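Side-chain contacts in ribosomal-protein-alanine acetyltransferase (Clostridium acetobutylicum, PDB 3DNS), which probably acetylates the N-terminal alanine of a ribosomal protein, the chain here being the N-terminal, GNAT-type domain of a longer protein: residues A[87-92]-A[110-115]; A[48-53]-A[119-124]; A[10-15]-A[69-74]; A[21-24]-A[30-33]. All coordinates share one frame; numbering follows the deposited sequence.

Contact 1: residues A[87-92]-A[110-115]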
# COMPACT_ATOMS: atom_id res chain seq x y z
N ILE A 87 5.64 -15.69 8.08
CA ILE A 87 6.54 -14.69 8.64
C ILE A 87 5.93 -13.35 8.30
O ILE A 87 5.67 -13.04 7.12
CB ILE A 87 7.90 -14.75 7.91
CG1 ILE A 87 8.52 -16.16 7.98
CG2 ILE A 87 8.83 -13.68 8.48
CD1 ILE A 87 9.76 -16.34 7.19
N VAL A 88 5.73 -12.55 9.34
CA VAL A 88 5.17 -11.19 9.21
C VAL A 88 5.88 -10.23 10.15
O VAL A 88 6.31 -10.60 11.26
CB VAL A 88 3.65 -11.11 9.57
CG1 VAL A 88 2.82 -11.75 8.53
CG2 VAL A 88 3.34 -11.72 10.91
N ASP A 89 6.03 -9.02 9.68
CA ASP A 89 6.55 -7.90 10.48
C ASP A 89 5.65 -7.77 11.68
O ASP A 89 4.43 -7.95 11.57
CB ASP A 89 6.53 -6.64 9.59
CG ASP A 89 6.88 -5.40 10.30
OD1 ASP A 89 6.67 -5.35 11.52
OD2 ASP A 89 7.41 -4.49 9.64
N GLU A 90 6.24 -7.48 12.85
CA GLU A 90 5.47 -7.43 14.04
C GLU A 90 4.48 -6.25 14.04
O GLU A 90 3.54 -6.26 14.83
CB GLU A 90 6.37 -7.35 15.29
CG GLU A 90 7.00 -8.69 15.67
CD GLU A 90 7.60 -8.66 17.04
OE1 GLU A 90 7.39 -7.69 17.80
OE2 GLU A 90 8.28 -9.63 17.39
N GLU A 91 4.66 -5.28 13.15
CA GLU A 91 3.65 -4.22 12.97
C GLU A 91 2.31 -4.68 12.47
O GLU A 91 1.33 -3.98 12.67
CB GLU A 91 4.15 -3.15 12.01
CG GLU A 91 5.23 -2.33 12.67
CD GLU A 91 5.45 -1.01 12.00
OE1 GLU A 91 5.10 -0.87 10.79
OE2 GLU A 91 5.98 -0.12 12.68
N VAL A 92 2.26 -5.81 11.76
CA VAL A 92 1.01 -6.32 11.20
C VAL A 92 0.16 -6.78 12.38
O VAL A 92 0.68 -7.29 13.37
CB VAL A 92 1.23 -7.48 10.17
CG1 VAL A 92 -0.11 -8.07 9.67
CG2 VAL A 92 2.11 -7.02 8.94
N LYS A 110 15.13 -8.89 14.81
CA LYS A 110 16.08 -8.06 14.05
C LYS A 110 16.37 -8.61 12.64
O LYS A 110 17.50 -8.53 12.15
CB LYS A 110 17.37 -7.85 14.84
CG LYS A 110 17.26 -7.14 16.18
CD LYS A 110 18.70 -6.73 16.71
CE LYS A 110 18.80 -6.76 18.27
NZ LYS A 110 19.97 -6.06 18.98
N SER A 111 15.34 -9.13 11.99
CA SER A 111 15.45 -9.64 10.60
C SER A 111 15.02 -8.62 9.56
O SER A 111 15.08 -8.92 8.35
CB SER A 111 14.63 -10.91 10.38
OG SER A 111 13.31 -10.74 10.87
N ILE A 112 14.54 -7.47 10.03
CA ILE A 112 14.12 -6.37 9.16
C ILE A 112 14.92 -5.11 9.46
O ILE A 112 15.04 -4.71 10.60
CB ILE A 112 12.63 -5.98 9.36
CG1 ILE A 112 11.68 -7.08 8.89
CG2 ILE A 112 12.28 -4.70 8.57
CD1 ILE A 112 10.24 -6.84 9.29
N ILE A 113 15.42 -4.48 8.41
CA ILE A 113 15.96 -3.14 8.48
C ILE A 113 15.12 -2.19 7.64
O ILE A 113 14.98 -2.38 6.48
CB ILE A 113 17.40 -3.05 8.00
CG1 ILE A 113 18.36 -3.70 8.98
CG2 ILE A 113 17.80 -1.62 7.84
CD1 ILE A 113 19.63 -4.09 8.41
N GLU A 114 14.57 -1.18 8.26
CA GLU A 114 13.65 -0.27 7.61
C GLU A 114 13.98 1.13 8.04
O GLU A 114 13.99 1.41 9.18
CB GLU A 114 12.25 -0.64 8.04
CG GLU A 114 11.14 0.29 7.67
CD GLU A 114 9.81 -0.26 8.12
OE1 GLU A 114 9.22 -1.05 7.37
OE2 GLU A 114 9.39 0.09 9.22
N LYS A 115 14.30 2.00 7.12
CA LYS A 115 14.83 3.32 7.49
C LYS A 115 15.71 3.28 8.71
O LYS A 115 15.54 4.05 9.62
CB LYS A 115 13.73 4.35 7.69
CG LYS A 115 12.71 4.44 6.57
CD LYS A 115 11.42 5.05 7.09
CE LYS A 115 10.19 4.41 6.49
NZ LYS A 115 9.31 3.81 7.51
O HOH W 1 6.08 -1.36 7.64
O HOH W 2 6.29 1.03 8.60
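Ile112, which together with Ser111 before it faces Lys119 in a classic beta bulge near the end of strand 103-114, touches Asp89 with one methyl group. Its CD1 lies 3.7 Å from Asp89 CB and also 3.7 Å from Asp89 OD2, so the methyl packs against the flank of the aspartate. With CG1 anti to the carbonyl carbon (chi1 -67°), Ile112 extends CD1 toward the end of strand 83-89. In this GNAT-type sheet strand 117-127 lies between strands 83-89 and 103-114, so the contact spans an intervening strand. Glu114, two residues on from Ile112, brings a second carboxylate up: its OE1 is 4.5 Å from Asp89 OD2, a like-charge approach. Lys119, on the intervening strand, pairs with both acids: its NZ forms salt bridges to Asp89 OD2 and Glu114 OE2, which probably offsets much of that repulsion. Two waters lie between Glu114 and Glu91, each with one sound bond and one weak one. The first donates to Glu114 OE1 at 3.2 Å and weakly to Glu91 OE1, the second to Glu91 OE1 at 3.1 Å and weakly to Glu114 OE2, though they have too few protons to serve every acceptor in reach at once. Across from Glu114, Asp89 OD1 takes the backbone N-H of Glu91, with Glu91 N at 2.6 Å. This nearly straight bond (169°) approaches from above the carboxylate plane, 37° out of it, and closes an Asx turn inside the type I turn from Asp89 to Val92.

Contact 2: residues A[48-53]-A[119-124]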
# COMPACT_ATOMS: atom_id res chain seq x y z
N MSE A 48 6.43 -22.29 3.72
CA MSE A 48 6.68 -21.14 4.61
C MSE A 48 6.76 -19.93 3.72
O MSE A 48 7.48 -19.96 2.73
CB MSE A 48 8.00 -21.25 5.40
CG MSE A 48 8.34 -20.02 6.19
SE MSE A 48 9.53 -20.42 7.73
CE MSE A 48 11.04 -21.01 6.63
N PHE A 49 5.99 -18.89 4.05
CA PHE A 49 6.04 -17.63 3.30
C PHE A 49 6.08 -16.40 4.18
O PHE A 49 5.71 -16.43 5.37
CB PHE A 49 4.91 -17.50 2.32
CG PHE A 49 3.53 -17.52 2.91
CD1 PHE A 49 2.89 -16.37 3.22
CD2 PHE A 49 2.85 -18.72 3.06
CE1 PHE A 49 1.58 -16.39 3.70
CE2 PHE A 49 1.54 -18.73 3.54
CZ PHE A 49 0.93 -17.54 3.86
N ARG A 50 6.55 -15.31 3.56
CA ARG A 50 6.57 -13.98 4.18
C ARG A 50 5.42 -13.14 3.61
O ARG A 50 5.27 -13.07 2.38
CB ARG A 50 7.90 -13.28 3.92
CG ARG A 50 7.93 -11.87 4.50
CD ARG A 50 9.34 -11.30 4.48
NE ARG A 50 10.18 -11.82 5.58
CZ ARG A 50 11.16 -12.69 5.41
NH1 ARG A 50 11.40 -13.21 4.22
NH2 ARG A 50 11.90 -13.08 6.43
N MSE A 51 4.59 -12.56 4.48
CA MSE A 51 3.49 -11.72 4.01
C MSE A 51 3.76 -10.28 4.40
O MSE A 51 3.91 -9.97 5.54
CB MSE A 51 2.17 -12.15 4.57
CG MSE A 51 1.01 -11.31 4.03
SE MSE A 51 -0.78 -12.04 4.59
CE MSE A 51 -0.67 -11.51 6.46
N LYS A 52 3.93 -9.44 3.40
CA LYS A 52 4.17 -8.02 3.61
C LYS A 52 2.82 -7.35 3.43
O LYS A 52 2.07 -7.69 2.50
CB LYS A 52 5.19 -7.48 2.61
CG LYS A 52 6.59 -8.04 2.87
CD LYS A 52 7.63 -7.30 2.03
CE LYS A 52 9.02 -7.80 2.31
NZ LYS A 52 9.25 -7.69 3.80
N ILE A 53 2.48 -6.47 4.35
CA ILE A 53 1.24 -5.69 4.27
C ILE A 53 1.64 -4.28 4.40
O ILE A 53 2.42 -3.96 5.29
CB ILE A 53 0.22 -6.01 5.42
CG1 ILE A 53 -0.18 -7.48 5.40
CG2 ILE A 53 -1.00 -5.17 5.24
CD1 ILE A 53 -1.02 -7.91 4.11
N LYS A 119 13.88 -4.29 13.02
CA LYS A 119 12.61 -4.70 13.56
C LYS A 119 12.49 -6.23 13.58
O LYS A 119 13.26 -6.96 12.91
CB LYS A 119 11.47 -4.06 12.77
CG LYS A 119 11.22 -2.54 13.05
CD LYS A 119 10.39 -1.86 11.90
CE LYS A 119 9.29 -2.73 11.35
NZ LYS A 119 8.30 -2.09 10.38
N ASP A 120 11.52 -6.71 14.35
CA ASP A 120 11.33 -8.14 14.56
C ASP A 120 10.22 -8.63 13.61
O ASP A 120 9.40 -7.84 13.14
CB ASP A 120 10.92 -8.41 16.00
CG ASP A 120 11.98 -7.99 17.03
OD1 ASP A 120 13.19 -7.79 16.70
OD2 ASP A 120 11.57 -7.94 18.22
N GLU A 121 10.24 -9.95 13.35
CA GLU A 121 9.15 -10.67 12.71
C GLU A 121 8.56 -11.80 13.57
O GLU A 121 9.28 -12.56 14.27
CB GLU A 121 9.65 -11.24 11.38
CG GLU A 121 9.87 -10.20 10.31
CD GLU A 121 10.31 -10.78 8.99
OE1 GLU A 121 11.41 -11.41 8.98
OE2 GLU A 121 9.58 -10.59 7.97
N PHE A 122 7.25 -11.94 13.50
CA PHE A 122 6.55 -13.10 14.06
C PHE A 122 6.57 -14.25 13.16
O PHE A 122 6.50 -14.07 11.93
CB PHE A 122 5.08 -12.81 14.33
CG PHE A 122 4.85 -11.88 15.44
CD1 PHE A 122 5.35 -12.17 16.72
CD2 PHE A 122 4.09 -10.77 15.27
CE1 PHE A 122 5.11 -11.31 17.79
CE2 PHE A 122 3.83 -9.93 16.31
CZ PHE A 122 4.35 -10.18 17.58
N LEU A 123 6.63 -15.45 13.76
CA LEU A 123 6.49 -16.69 13.01
C LEU A 123 5.22 -17.35 13.50
O LEU A 123 5.13 -17.75 14.66
CB LEU A 123 7.75 -17.59 13.17
CG LEU A 123 7.78 -18.91 12.38
CD1 LEU A 123 7.89 -18.66 10.85
CD2 LEU A 123 8.93 -19.90 12.88
N PHE A 124 4.24 -17.47 12.59
CA PHE A 124 2.97 -18.17 12.87
C PHE A 124 2.90 -19.52 12.19
O PHE A 124 3.42 -19.67 11.12
CB PHE A 124 1.81 -17.32 12.39
CG PHE A 124 1.60 -16.12 13.19
CD1 PHE A 124 0.93 -16.20 14.39
CD2 PHE A 124 2.00 -14.90 12.75
CE1 PHE A 124 0.73 -15.07 15.16
CE2 PHE A 124 1.78 -13.76 13.53
CZ PHE A 124 1.16 -13.85 14.72
O HOH W 3 8.01 -8.72 6.77
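Arg50 starts with CG anti to its own amide nitrogen and runs extended until a bend at chi3 (-79°) swings the guanidinium toward Glu121, whose CG lies anti to its carbonyl carbon. The two groups meet side-on, with planes only 10° apart. Arg50 NE reaches Glu121 OE2 at 2.8 Å along an almost straight N-H (168°), and Arg50 NH2 reaches Glu121 OE1 at 3.1 Å. Each oxygen uses its syn lone pair, and the two bonds, one to each oxygen, hold the carboxylate's rotation. Between the strands 46-53 and 117-127 runs strand 83-89, parallel to the former as in the GNAT fold, and its Ile87 touches both partners; the salt bridge therefore passes across a neighbour in the sheet. The carboxylate is buried and well supplied: water 3 donates to Glu121 OE2 at 2.7 Å, while Ser111 OG is hydrogen-bonded to Glu121 OE1. Lys52 NZ makes a weak bond of 3.4 Å to the oxygen of that same water, linking a further positive charge to the acid indirectly. Two residues before Arg50 and two after Glu121, the nearly extended chi1 and chi2 of selenomethionine Met48 carry its SE to 3.9 Å from Leu123 CD1; the bend at chi3 turns only CE.

Contact 3: residues A[10-15]-A[69-74]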
# COMPACT_ATOMS: atom_id res chain seq x y z
N THR A 10 -11.05 -9.39 -1.67
CA THR A 10 -9.63 -9.38 -1.99
C THR A 10 -9.33 -10.29 -3.17
O THR A 10 -10.15 -11.10 -3.57
CB THR A 10 -8.75 -9.76 -0.72
OG1 THR A 10 -9.15 -11.03 -0.19
CG2 THR A 10 -8.92 -8.69 0.39
N LYS A 11 -8.12 -10.12 -3.72
CA LYS A 11 -7.59 -10.94 -4.80
C LYS A 11 -6.11 -11.26 -4.53
O LYS A 11 -5.37 -10.42 -4.02
CB LYS A 11 -7.74 -10.22 -6.15
CG LYS A 11 -9.16 -9.74 -6.41
CD LYS A 11 -9.34 -9.03 -7.81
CE LYS A 11 -10.83 -8.91 -8.21
NZ LYS A 11 -11.12 -8.07 -9.44
N ILE A 12 -5.70 -12.49 -4.84
CA ILE A 12 -4.30 -12.89 -4.72
C ILE A 12 -3.88 -13.42 -6.12
O ILE A 12 -4.53 -14.32 -6.68
CB ILE A 12 -4.10 -13.97 -3.65
CG1 ILE A 12 -4.55 -13.48 -2.26
CG2 ILE A 12 -2.62 -14.43 -3.64
CD1 ILE A 12 -4.58 -14.61 -1.23
N GLU A 13 -2.83 -12.84 -6.69
CA GLU A 13 -2.40 -13.19 -8.04
C GLU A 13 -0.91 -13.30 -8.07
O GLU A 13 -0.22 -12.52 -7.43
CB GLU A 13 -2.82 -12.10 -9.03
CG GLU A 13 -4.32 -12.08 -9.26
CD GLU A 13 -4.80 -10.81 -9.94
OE1 GLU A 13 -4.74 -9.74 -9.29
OE2 GLU A 13 -5.25 -10.90 -11.10
N LYS A 14 -0.40 -14.21 -8.90
CA LYS A 14 1.04 -14.40 -9.12
C LYS A 14 1.60 -13.21 -9.86
O LYS A 14 0.96 -12.69 -10.75
CB LYS A 14 1.30 -15.67 -9.92
CG LYS A 14 2.58 -16.40 -9.50
CD LYS A 14 2.71 -17.72 -10.20
CE LYS A 14 3.59 -18.66 -9.45
NZ LYS A 14 3.44 -20.01 -10.06
N VAL A 15 2.77 -12.73 -9.47
CA VAL A 15 3.41 -11.58 -10.14
C VAL A 15 4.10 -12.06 -11.41
O VAL A 15 4.95 -12.94 -11.35
CB VAL A 15 4.45 -10.91 -9.24
CG1 VAL A 15 5.29 -9.94 -10.08
CG2 VAL A 15 3.73 -10.22 -8.03
N SER A 69 -7.46 -16.70 5.00
CA SER A 69 -8.42 -17.75 4.83
C SER A 69 -8.40 -18.24 3.39
O SER A 69 -8.36 -19.43 3.15
CB SER A 69 -9.84 -17.34 5.27
OG SER A 69 -9.85 -17.15 6.67
N VAL A 70 -8.41 -17.31 2.46
CA VAL A 70 -8.32 -17.61 1.03
C VAL A 70 -7.08 -18.40 0.69
O VAL A 70 -7.18 -19.43 -0.02
CB VAL A 70 -8.34 -16.30 0.14
CG1 VAL A 70 -8.07 -16.63 -1.30
CG2 VAL A 70 -9.75 -15.54 0.25
N PHE A 71 -5.92 -17.94 1.17
CA PHE A 71 -4.64 -18.56 0.83
C PHE A 71 -4.46 -19.91 1.52
O PHE A 71 -3.93 -20.86 0.95
CB PHE A 71 -3.49 -17.58 1.09
CG PHE A 71 -2.26 -17.82 0.23
CD1 PHE A 71 -2.33 -17.77 -1.16
CD2 PHE A 71 -1.03 -18.13 0.81
CE1 PHE A 71 -1.20 -17.98 -1.94
CE2 PHE A 71 0.08 -18.39 0.03
CZ PHE A 71 0.01 -18.32 -1.34
N MSE A 72 -4.94 -20.04 2.75
CA MSE A 72 -4.86 -21.34 3.45
C MSE A 72 -5.69 -22.41 2.75
O MSE A 72 -5.27 -23.53 2.58
CB MSE A 72 -5.35 -21.24 4.93
CG MSE A 72 -4.47 -20.51 5.96
SE MSE A 72 -2.59 -20.85 5.81
CE MSE A 72 -2.24 -19.44 4.48
N GLU A 73 -6.90 -22.05 2.36
CA GLU A 73 -7.75 -22.96 1.61
C GLU A 73 -7.03 -23.47 0.36
O GLU A 73 -7.05 -24.68 0.07
CB GLU A 73 -9.11 -22.32 1.24
CG GLU A 73 -10.06 -23.23 0.34
CD GLU A 73 -10.73 -24.35 1.10
OE1 GLU A 73 -10.65 -24.36 2.35
OE2 GLU A 73 -11.35 -25.24 0.45
N PHE A 74 -6.42 -22.54 -0.35
CA PHE A 74 -5.55 -22.85 -1.51
C PHE A 74 -4.40 -23.83 -1.20
O PHE A 74 -4.20 -24.79 -1.91
CB PHE A 74 -4.94 -21.56 -2.06
CG PHE A 74 -4.01 -21.76 -3.28
CD1 PHE A 74 -4.49 -22.29 -4.47
CD2 PHE A 74 -2.66 -21.41 -3.21
CE1 PHE A 74 -3.63 -22.45 -5.55
CE2 PHE A 74 -1.81 -21.58 -4.26
CZ PHE A 74 -2.28 -22.10 -5.43
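Ile12 and the pair Val70 and Phe71 show how a helix is seated on a sheet: helix 61-78, the connection of the beta-alpha-beta crossover between the parallel strands 46-53 and 83-89, reaches past those strands to lie against strand 10-14. The closest alpha carbons, Ile12 CA and Phe71 CA, are 7.9 Å apart, and side chains fill the interval. Ile12 points its CB at the helix, and the branches divide there. CG2 is anti to the backbone nitrogen and comes near the phenyl ring at two atoms, 4.2 Å from Phe71 CD1 and equally 4.2 Å from Phe71 CE1. The other branch, CG1, lies anti to the carbonyl carbon (chi1 -60°) and continues nearly straight at chi2 (170°), which carries the terminal methyl deeper than CG2. Ile12 CD1 then lodges at the root of the phenylalanine, with Phe71 CB at 3.9 Å and Phe71 CD1 at 3.9 Å; methylene and ring carbon meet the methyl from the same side. The same Phe71 ring meets that of Phe49 edge-to-face, linking the helix face that holds Ile12 to strand 46-53. Leu5 of strand 4-6 touches Val70 and Phe71, while Ile67, one turn back along the helix, also touches Ile12. Polar residues border this apolar patch: Thr10 OG1 is hydrogen-bonded to Glu66 OE2, and Glu13 forms a salt bridge with Lys58 of the second subunit. On the valine side the Ile12 CD1 methyl finds one branch of Val70, CG1, at 4.0 Å.

Contact 4: residues A[21-24]-A[30-33]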
# COMPACT_ATOMS: atom_id res chain seq x y z
N GLU A 21 6.22 -15.09 -5.99
CA GLU A 21 5.72 -13.81 -5.51
C GLU A 21 4.26 -13.62 -5.93
O GLU A 21 3.86 -13.89 -7.09
CB GLU A 21 6.59 -12.66 -6.00
CG GLU A 21 6.24 -11.36 -5.34
CD GLU A 21 7.09 -10.19 -5.88
OE1 GLU A 21 8.34 -10.29 -6.00
OE2 GLU A 21 6.49 -9.16 -6.16
N TYR A 22 3.45 -13.15 -5.00
CA TYR A 22 2.03 -12.95 -5.27
C TYR A 22 1.62 -11.61 -4.78
O TYR A 22 2.05 -11.17 -3.71
CB TYR A 22 1.17 -14.00 -4.56
CG TYR A 22 1.49 -15.38 -4.97
CD1 TYR A 22 0.68 -16.07 -5.83
CD2 TYR A 22 2.64 -16.02 -4.45
CE1 TYR A 22 1.01 -17.38 -6.21
CE2 TYR A 22 2.95 -17.26 -4.80
CZ TYR A 22 2.15 -17.96 -5.69
OH TYR A 22 2.55 -19.25 -6.03
N LEU A 23 0.74 -11.00 -5.55
CA LEU A 23 0.23 -9.65 -5.29
C LEU A 23 -1.13 -9.78 -4.63
O LEU A 23 -2.03 -10.48 -5.16
CB LEU A 23 0.08 -8.94 -6.63
CG LEU A 23 -0.39 -7.50 -6.61
CD1 LEU A 23 0.73 -6.60 -6.01
CD2 LEU A 23 -0.74 -7.05 -8.05
N ILE A 24 -1.30 -9.08 -3.50
CA ILE A 24 -2.65 -8.96 -2.88
C ILE A 24 -3.25 -7.58 -3.18
O ILE A 24 -2.64 -6.58 -2.93
CB ILE A 24 -2.62 -9.14 -1.31
CG1 ILE A 24 -1.65 -10.26 -0.91
CG2 ILE A 24 -4.06 -9.25 -0.72
CD1 ILE A 24 -1.20 -10.29 0.60
N ILE A 30 -6.28 -1.93 -5.89
CA ILE A 30 -5.26 -1.22 -5.08
C ILE A 30 -4.52 -2.32 -4.28
O ILE A 30 -5.13 -3.32 -3.79
CB ILE A 30 -5.93 -0.23 -4.10
CG1 ILE A 30 -6.85 0.81 -4.83
CG2 ILE A 30 -4.93 0.39 -3.05
CD1 ILE A 30 -6.19 1.67 -5.83
N THR A 31 -3.19 -2.18 -4.24
CA THR A 31 -2.33 -3.15 -3.56
C THR A 31 -2.42 -3.01 -2.05
O THR A 31 -2.24 -1.94 -1.48
CB THR A 31 -0.89 -3.10 -4.09
OG1 THR A 31 -0.95 -3.43 -5.48
CG2 THR A 31 0.04 -4.09 -3.37
N ILE A 32 -2.73 -4.15 -1.44
CA ILE A 32 -2.74 -4.30 0.02
C ILE A 32 -1.33 -4.72 0.47
O ILE A 32 -0.80 -4.19 1.46
CB ILE A 32 -3.77 -5.35 0.43
CG1 ILE A 32 -5.17 -4.94 -0.05
CG2 ILE A 32 -3.73 -5.57 1.95
CD1 ILE A 32 -6.21 -5.90 0.25
N GLY A 33 -0.75 -5.68 -0.24
CA GLY A 33 0.54 -6.25 0.09
C GLY A 33 0.97 -7.35 -0.85
O GLY A 33 0.41 -7.51 -1.98
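Ile24 and Ile32 set their side chains at about a right angle, and so do Leu23 and Thr31 beside them. The Ile24 CG2 methyl approaches the root and the tip of its partner alike, lying 4.1 Å from Ile32 CB and 4.1 Å from Ile32 CD1. Its other branch turns to the glycine that follows: Ile24 CG1 rests 3.6 Å from Gly33 O, where no side chain intervenes. In the second pair, Leu23 places CG anti to its amide nitrogen (chi1 -178°), which sends CD1 up to both branches of the threonine, 3.6 Å from Thr31 OG1 and 3.7 Å from Thr31 CG2. That hydroxyl finds its polar partner across the dimer, in the backbone N of Gly57 of the second subunit, and Ile30 of the second subunit packs on Ile32.

The backbone here forms a classic beta bulge in the hairpin of strands 21-26 and 31-41. Ile32 and Gly33 both face Ile24, and a psi of -45° at Ile32 takes up the extra residue. Ile24 N donates to Gly33 O at 2.8 Å; in return Ile24 O accepts from Ile32 N at 2.9 Å and, weakly, from Gly33 N at 3.4 Å. The N-to-C directions of the short strand segments differ by 127°, well away from straight antiparallel. Helix 61-78 packs over Ile24 and Ile32 through Ile67, while strand 10-14 continues the sheet beyond strand 21-26 and strand 46-53 continues it beyond strand 31-41.

Contacts 1 and 2 form one polar cluster, their centres 7 Å apart, because Lys119, in the segment 119-124 of contact 2, pairs with acids of contact 1 at 2.7 Å from Lys119 NZ to Asp89 OD2, and Glu121 touches Ile87. Contact 3 lies across the chain's centre from contact 2, about 16 Å between centres, yet a 3.7 Å approach of Phe49 CZ to Phe71 CD2 joins them. Contact 4, about 10 Å from contact 3 between centres, joins it through adjacent strands and is nested within its loop, while Ile53 CG2 touches Ile32 O at 3.9 Å toward contact 2. In GNAT relatives acetyl-CoA binds where the parallel strands splay, probably corresponding here to strands 46-53 and 83-89, which contribute to contacts 2 and 1.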